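PDB 4BU0: S-M checkpoint control protein rad4 from Schizosaccharomyces pombe, which is essential for DNA replication and for the checkpoint coupling S and M phases, and binds phosphorylated Crb2 through its two N-terminal BRCT domains. Local coordinates for residues 30-35 against 80-85; 107-112 against 118-123. All blocks are in the same frame, centred on the assembly; numbering follows the deposited sequence.

Contact 1. Residues 30-35 against 80-85; sequences TKLGAA and ESWVQG
Trp82 lies against Lys31 and Leu32 in a helix-end to helix-end contact on the first BRCT domain. It is mostly apolar and only partly buried. CD2 of Leu32 sits over one face of the indole, displaced toward its rim, and comes within 3.4 Å of Trp82 CE3. The same methyl is 3.9 Å from Trp82 CB, so it also covers the root of the side chain. A chi1 of 179° swings the indole away from its own backbone N and out to the end of the other helix. Lys31, in one of its two conformers, meets the six-membered ring at its edge. Its CG lies in the ring plane, 3.8 Å from Trp82 CZ3. In this conformer the rest of the chain is extended, and NZ is hydrogen-bonded to Tyr79. Lys31 O approaches the indole obliquely, 3.4 Å from Trp82 CH2, and accepts a hydrogen bond from Lys5. Gly33 and Gly85, each with positive phi, complete Schellman motifs after the two helices. The contact joins the C-terminal ends of helices 19-31 and 74-83. The N-terminal loop with Lys5 and Pro6 packs on Trp82, and the chain beyond Leu32 leads into edge strand 35-36 of the parallel sheet.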
loop_
_atom_site.group_PDB
_atom_site.type_symbol
_atom_site.label_atom_id
_atom_site.label_comp_id
_atom_site.label_asym_id
_atom_site.label_seq_id
_atom_site.Cartn_x
_atom_site.Cartn_y
_atom_site.Cartn_z
ATOM N N THR A 30 13.449 7.508 -17.580
ATOM C CA THR A 30 13.651 8.479 -18.669
ATOM C C THR A 30 14.430 7.817 -19.799
ATOM O O THR A 30 14.072 7.999 -20.971
ATOM C CB THR A 30 14.349 9.710 -18.129
ATOM O OG1 THR A 30 13.478 10.306 -17.153
ATOM C CG2 THR A 30 14.673 10.730 -19.244
ATOM N N LYS A 31 15.484 7.019 -19.460
ATOM C CA LYS A 31 16.241 6.355 -20.520
ATOM C C LYS A 31 15.332 5.354 -21.263
ATOM O O LYS A 31 15.481 5.162 -22.477
ATOM C CB LYS A 31 17.498 5.670 -19.946
ATOM C CG LYS A 31 18.397 5.071 -21.023
ATOM C CD LYS A 31 19.764 4.714 -20.469
ATOM C CE LYS A 31 20.410 3.667 -21.337
ATOM N NZ LYS A 31 21.671 3.164 -20.747
ATOM N N LEU A 32 14.386 4.713 -20.519
ATOM C CA LEU A 32 13.451 3.774 -21.123
ATOM C C LEU A 32 12.406 4.468 -21.993
ATOM O O LEU A 32 11.646 3.768 -22.648
ATOM C CB LEU A 32 12.758 2.961 -20.010
ATOM C CG LEU A 32 13.576 1.782 -19.429
ATOM C CD1 LEU A 32 13.117 1.444 -18.021
ATOM C CD2 LEU A 32 13.445 0.538 -20.318
ATOM N N GLY A 33 12.337 5.793 -21.953
ATOM C CA GLY A 33 11.411 6.536 -22.810
ATOM C C GLY A 33 10.200 7.118 -22.121
ATOM O O GLY A 33 9.358 7.731 -22.790
ATOM N N ALA A 34 10.083 6.936 -20.806
ATOM C CA ALA A 34 8.923 7.447 -20.069
ATOM C C ALA A 34 9.088 8.915 -19.742
ATOM O O ALA A 34 10.203 9.470 -19.746
ATOM C CB ALA A 34 8.759 6.682 -18.756
ATOM N N ALA A 35 7.975 9.550 -19.392
ATOM C CA ALA A 35 8.018 10.862 -18.789
ATOM C C ALA A 35 8.077 10.616 -17.278
ATOM O O ALA A 35 7.523 9.621 -16.787
ATOM C CB ALA A 35 6.760 11.671 -19.157
ATOM N N GLU A 80 16.984 -3.362 -16.162
ATOM C CA GLU A 80 18.029 -4.374 -16.247
ATOM C C GLU A 80 17.815 -5.336 -17.409
ATOM O O GLU A 80 18.760 -5.649 -18.142
ATOM C CB GLU A 80 18.096 -5.141 -14.932
ATOM C CG GLU A 80 19.375 -5.945 -14.813
ATOM C CD GLU A 80 20.629 -5.088 -14.828
ATOM O OE1 GLU A 80 20.608 -3.951 -14.294
ATOM O OE2 GLU A 80 21.620 -5.538 -15.441
ATOM N N SER A 81 16.569 -5.781 -17.630
ATOM C CA SER A 81 16.295 -6.697 -18.733
ATOM C C SER A 81 16.547 -6.020 -20.067
ATOM O O SER A 81 17.185 -6.598 -20.960
ATOM C CB SER A 81 14.857 -7.207 -18.673
ATOM O OG SER A 81 14.697 -8.179 -17.655
ATOM N N TRP A 82 16.095 -4.779 -20.203
ATOM C CA TRP A 82 16.237 -4.027 -21.429
ATOM C C TRP A 82 17.706 -3.733 -21.789
ATOM O O TRP A 82 18.100 -3.937 -22.939
ATOM C CB TRP A 82 15.463 -2.725 -21.247
ATOM C CG TRP A 82 15.530 -1.822 -22.433
ATOM C CD1 TRP A 82 15.023 -2.066 -23.679
ATOM C CD2 TRP A 82 16.054 -0.495 -22.460
ATOM N NE1 TRP A 82 15.201 -0.963 -24.483
ATOM C CE2 TRP A 82 15.824 0.018 -23.759
ATOM C CE3 TRP A 82 16.670 0.329 -21.501
ATOM C CZ2 TRP A 82 16.174 1.324 -24.116
ATOM C CZ3 TRP A 82 17.011 1.624 -21.857
ATOM C CH2 TRP A 82 16.806 2.094 -23.165
ATOM N N VAL A 83 18.499 -3.283 -20.806
ATOM C CA VAL A 83 19.898 -2.920 -21.134
ATOM C C VAL A 83 20.764 -4.143 -21.418
ATOM O O VAL A 83 21.833 -3.998 -22.041
ATOM C CB VAL A 83 20.567 -2.030 -20.083
ATOM C CG1 VAL A 83 19.892 -0.670 -20.024
ATOM C CG2 VAL A 83 20.700 -2.702 -18.696
ATOM N N GLN A 84 20.321 -5.317 -20.975
ATOM C CA GLN A 84 21.017 -6.589 -21.248
ATOM C C GLN A 84 20.569 -7.228 -22.573
ATOM O O GLN A 84 21.056 -8.320 -22.912
ATOM C CB GLN A 84 20.836 -7.589 -20.108
ATOM C CG GLN A 84 21.492 -7.118 -18.838
ATOM C CD GLN A 84 21.594 -8.218 -17.819
ATOM O OE1 GLN A 84 21.704 -9.406 -18.156
ATOM N NE2 GLN A 84 21.707 -7.826 -16.568
ATOM N N GLY A 85 19.692 -6.545 -23.319
ATOM C CA GLY A 85 19.233 -6.996 -24.623
ATOM C C GLY A 85 18.212 -8.105 -24.575
ATOM O O GLY A 85 17.997 -8.776 -25.588
#

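Contact 2. Residues 107-112 against 118-123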
loop_
_atom_site.group_PDB
_atom_site.type_symbol
_atom_site.label_atom_id
_atom_site.label_comp_id
_atom_site.label_asym_id
_atom_site.label_seq_id
_atom_site.Cartn_x
_atom_site.Cartn_y
_atom_site.Cartn_z
ATOM N N VAL A 107 -1.609 -4.960 10.589
ATOM C CA VAL A 107 -3.000 -5.172 10.932
ATOM C C VAL A 107 -3.152 -6.041 12.169
ATOM O O VAL A 107 -2.573 -7.134 12.246
ATOM C CB VAL A 107 -3.747 -5.821 9.737
ATOM C CG1 VAL A 107 -5.234 -5.982 10.048
ATOM C CG2 VAL A 107 -3.566 -4.999 8.453
ATOM N N CYS A 108 -3.990 -5.568 13.093
ATOM C CA CYS A 108 -4.320 -6.261 14.339
ATOM C C CYS A 108 -5.815 -6.492 14.316
ATOM O O CYS A 108 -6.536 -5.748 13.634
ATOM C CB CYS A 108 -3.895 -5.365 15.507
ATOM S SG CYS A 108 -4.043 -6.119 17.145
ATOM N N LEU A 109 -6.289 -7.524 15.032
ATOM C CA LEU A 109 -7.719 -7.855 15.117
ATOM C C LEU A 109 -8.237 -7.812 16.551
ATOM O O LEU A 109 -7.468 -8.086 17.471
ATOM C CB LEU A 109 -7.920 -9.326 14.597
ATOM C CG LEU A 109 -7.293 -9.682 13.261
ATOM C CD1 LEU A 109 -7.666 -11.114 12.835
ATOM C CD2 LEU A 109 -7.750 -8.726 12.155
ATOM N N THR A 110 -9.524 -7.527 16.743
ATOM C CA THR A 110 -10.117 -7.664 18.073
ATOM C C THR A 110 -11.561 -8.083 17.963
ATOM O O THR A 110 -12.269 -7.645 17.054
ATOM C CB THR A 110 -9.984 -6.387 18.937
ATOM O OG1 THR A 110 -10.409 -6.653 20.290
ATOM C CG2 THR A 110 -10.762 -5.191 18.404
ATOM N N ASN A 111 -11.999 -8.969 18.883
ATOM C CA ASN A 111 -13.424 -9.338 18.989
ATOM C C ASN A 111 -13.980 -9.982 17.727
ATOM O O ASN A 111 -15.082 -9.623 17.269
ATOM C CB ASN A 111 -14.273 -8.099 19.361
ATOM C CG ASN A 111 -13.909 -7.446 20.679
ATOM O OD1 ASN A 111 -13.372 -8.082 21.579
ATOM N ND2 ASN A 111 -14.133 -6.138 20.775
ATOM N N ILE A 112 -13.209 -10.893 17.152
ATOM C CA ILE A 112 -13.628 -11.645 15.973
ATOM C C ILE A 112 -13.446 -13.111 16.319
ATOM O O ILE A 112 -12.383 -13.507 16.800
ATOM C CB ILE A 112 -12.846 -11.240 14.684
ATOM C CG1 ILE A 112 -13.033 -9.743 14.376
ATOM C CG2 ILE A 112 -13.266 -12.115 13.478
ATOM C CD1 ILE A 112 -11.978 -9.190 13.403
ATOM N N SER A 118 -8.882 -16.289 11.857
ATOM C CA SER A 118 -7.677 -16.794 11.216
ATOM C C SER A 118 -7.713 -16.622 9.688
ATOM O O SER A 118 -6.643 -16.513 9.068
ATOM C CB SER A 118 -7.446 -18.248 11.579
ATOM O OG SER A 118 -7.080 -18.388 12.943
ATOM N N ARG A 119 -8.922 -16.582 9.081
ATOM C CA ARG A 119 -9.059 -16.332 7.647
ATOM C C ARG A 119 -8.577 -14.890 7.355
ATOM O O ARG A 119 -7.848 -14.658 6.385
ATOM C CB ARG A 119 -10.519 -16.544 7.223
ATOM C CG ARG A 119 -10.822 -16.251 5.760
ATOM C CD ARG A 119 -12.232 -16.702 5.415
ATOM N NE ARG A 119 -12.848 -15.853 4.395
ATOM C CZ ARG A 119 -12.797 -16.093 3.089
ATOM N NH1 ARG A 119 -12.149 -17.154 2.626
ATOM N NH2 ARG A 119 -13.380 -15.263 2.233
ATOM N N ILE A 120 -8.958 -13.930 8.226
ATOM C CA ILE A 120 -8.511 -12.532 8.057
ATOM C C ILE A 120 -6.977 -12.485 8.107
ATOM O O ILE A 120 -6.323 -11.860 7.260
ATOM C CB ILE A 120 -9.158 -11.622 9.129
ATOM C CG1 ILE A 120 -10.675 -11.474 8.828
ATOM C CG2 ILE A 120 -8.488 -10.229 9.150
ATOM C CD1 ILE A 120 -11.487 -10.930 10.040
ATOM N N GLU A 121 -6.390 -13.141 9.138
ATOM C CA GLU A 121 -4.940 -13.194 9.264
ATOM C C GLU A 121 -4.281 -13.726 7.981
ATOM O O GLU A 121 -3.326 -13.124 7.489
ATOM C CB GLU A 121 -4.553 -14.049 10.474
ATOM C CG GLU A 121 -3.061 -14.261 10.639
ATOM C CD GLU A 121 -2.682 -15.038 11.887
ATOM O OE1 GLU A 121 -3.553 -15.235 12.767
ATOM O OE2 GLU A 121 -1.492 -15.425 11.986
ATOM N N ASN A 122 -4.835 -14.813 7.417
ATOM C CA ASN A 122 -4.288 -15.359 6.185
ATOM C C ASN A 122 -4.370 -14.356 5.023
ATOM O O ASN A 122 -3.412 -14.221 4.260
ATOM C CB ASN A 122 -5.037 -16.631 5.802
ATOM C CG ASN A 122 -4.318 -17.430 4.748
ATOM O OD1 ASN A 122 -3.188 -17.884 4.943
ATOM N ND2 ASN A 122 -4.949 -17.592 3.601
ATOM N N TYR A 123 -5.514 -13.657 4.880
ATOM C CA TYR A 123 -5.631 -12.689 3.775
ATOM C C TYR A 123 -4.685 -11.505 3.922
ATOM O O TYR A 123 -4.174 -10.998 2.914
ATOM C CB TYR A 123 -7.057 -12.159 3.658
ATOM C CG TYR A 123 -7.957 -13.037 2.830
ATOM C CD1 TYR A 123 -7.946 -12.968 1.439
ATOM C CD2 TYR A 123 -8.853 -13.910 3.432
ATOM C CE1 TYR A 123 -8.780 -13.777 0.668
ATOM C CE2 TYR A 123 -9.695 -14.721 2.671
ATOM C CZ TYR A 123 -9.655 -14.651 1.289
ATOM O OH TYR A 123 -10.500 -15.445 0.544
#
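Ile120 packs on Leu109 and Ile112 inside a beta-alpha-beta unit of the second BRCT domain. The unit runs from strand 106-110 through helix 116-126 to strand 130-131, in a four-stranded parallel sheet of order 2-1-3-4. Ile120 points from the helix toward the strand, and its CB is 4.0 Å from Leu109 CD1. There the side chain forks. A chi1 of -70° sets CG1 beside the backbone N and CG2 anti to it. The isoleucine and leucine side chains cross obliquely, and Ile120 CG2 meets both methyls of Leu109, CD1 at 3.9 Å. CG1 leads to CD1, which meets Ile112 tip to tip at 3.8 Å from Ile112 CD1. Ile112 CG2 is the second neighbour of that tip, at 4.0 Å from Ile120 CD1. One isoleucine spans the end of the strand and the loop that follows it. With an alanine here, a gap would probably open between helix and strand, leaving Leu109 CD2 without the CG2 methyl and Ile112 CD1 without the CD1 methyl. Leu109 also touches Phe131 and Ile143 of the two flanking strands, and Val165 packs on Ile120. Thr110 turns its side chain to the opposite side of the strand from Leu109. Its OG1, and Asn111 N in the loop beyond, hydrogen-bond a modified side chain of the bound Crb2 phosphopeptide. The tightest point of the apolar contact is Leu109 CD2 against Ile120 CG2, at 3.4 Å.

Overall arrangement
The two contacts belong to different BRCT domains, share no helix or strand, and lie on opposite sides of the chain's centre, with centres 41 Å apart. Contact 1 joins two helix ends near the surface. Its chemistry is mixed: an indole meets aliphatic carbons and a backbone carbonyl, and a lysine methylene meets its edge. Contact 2 is more interior. It joins a central strand to the helix that follows it, and only aliphatic branches carry it. Each contact is partly buried as a whole. Contact 1 closes before contact 2 opens in the chain. Of the two, contact 2 lies beside the bound peptide.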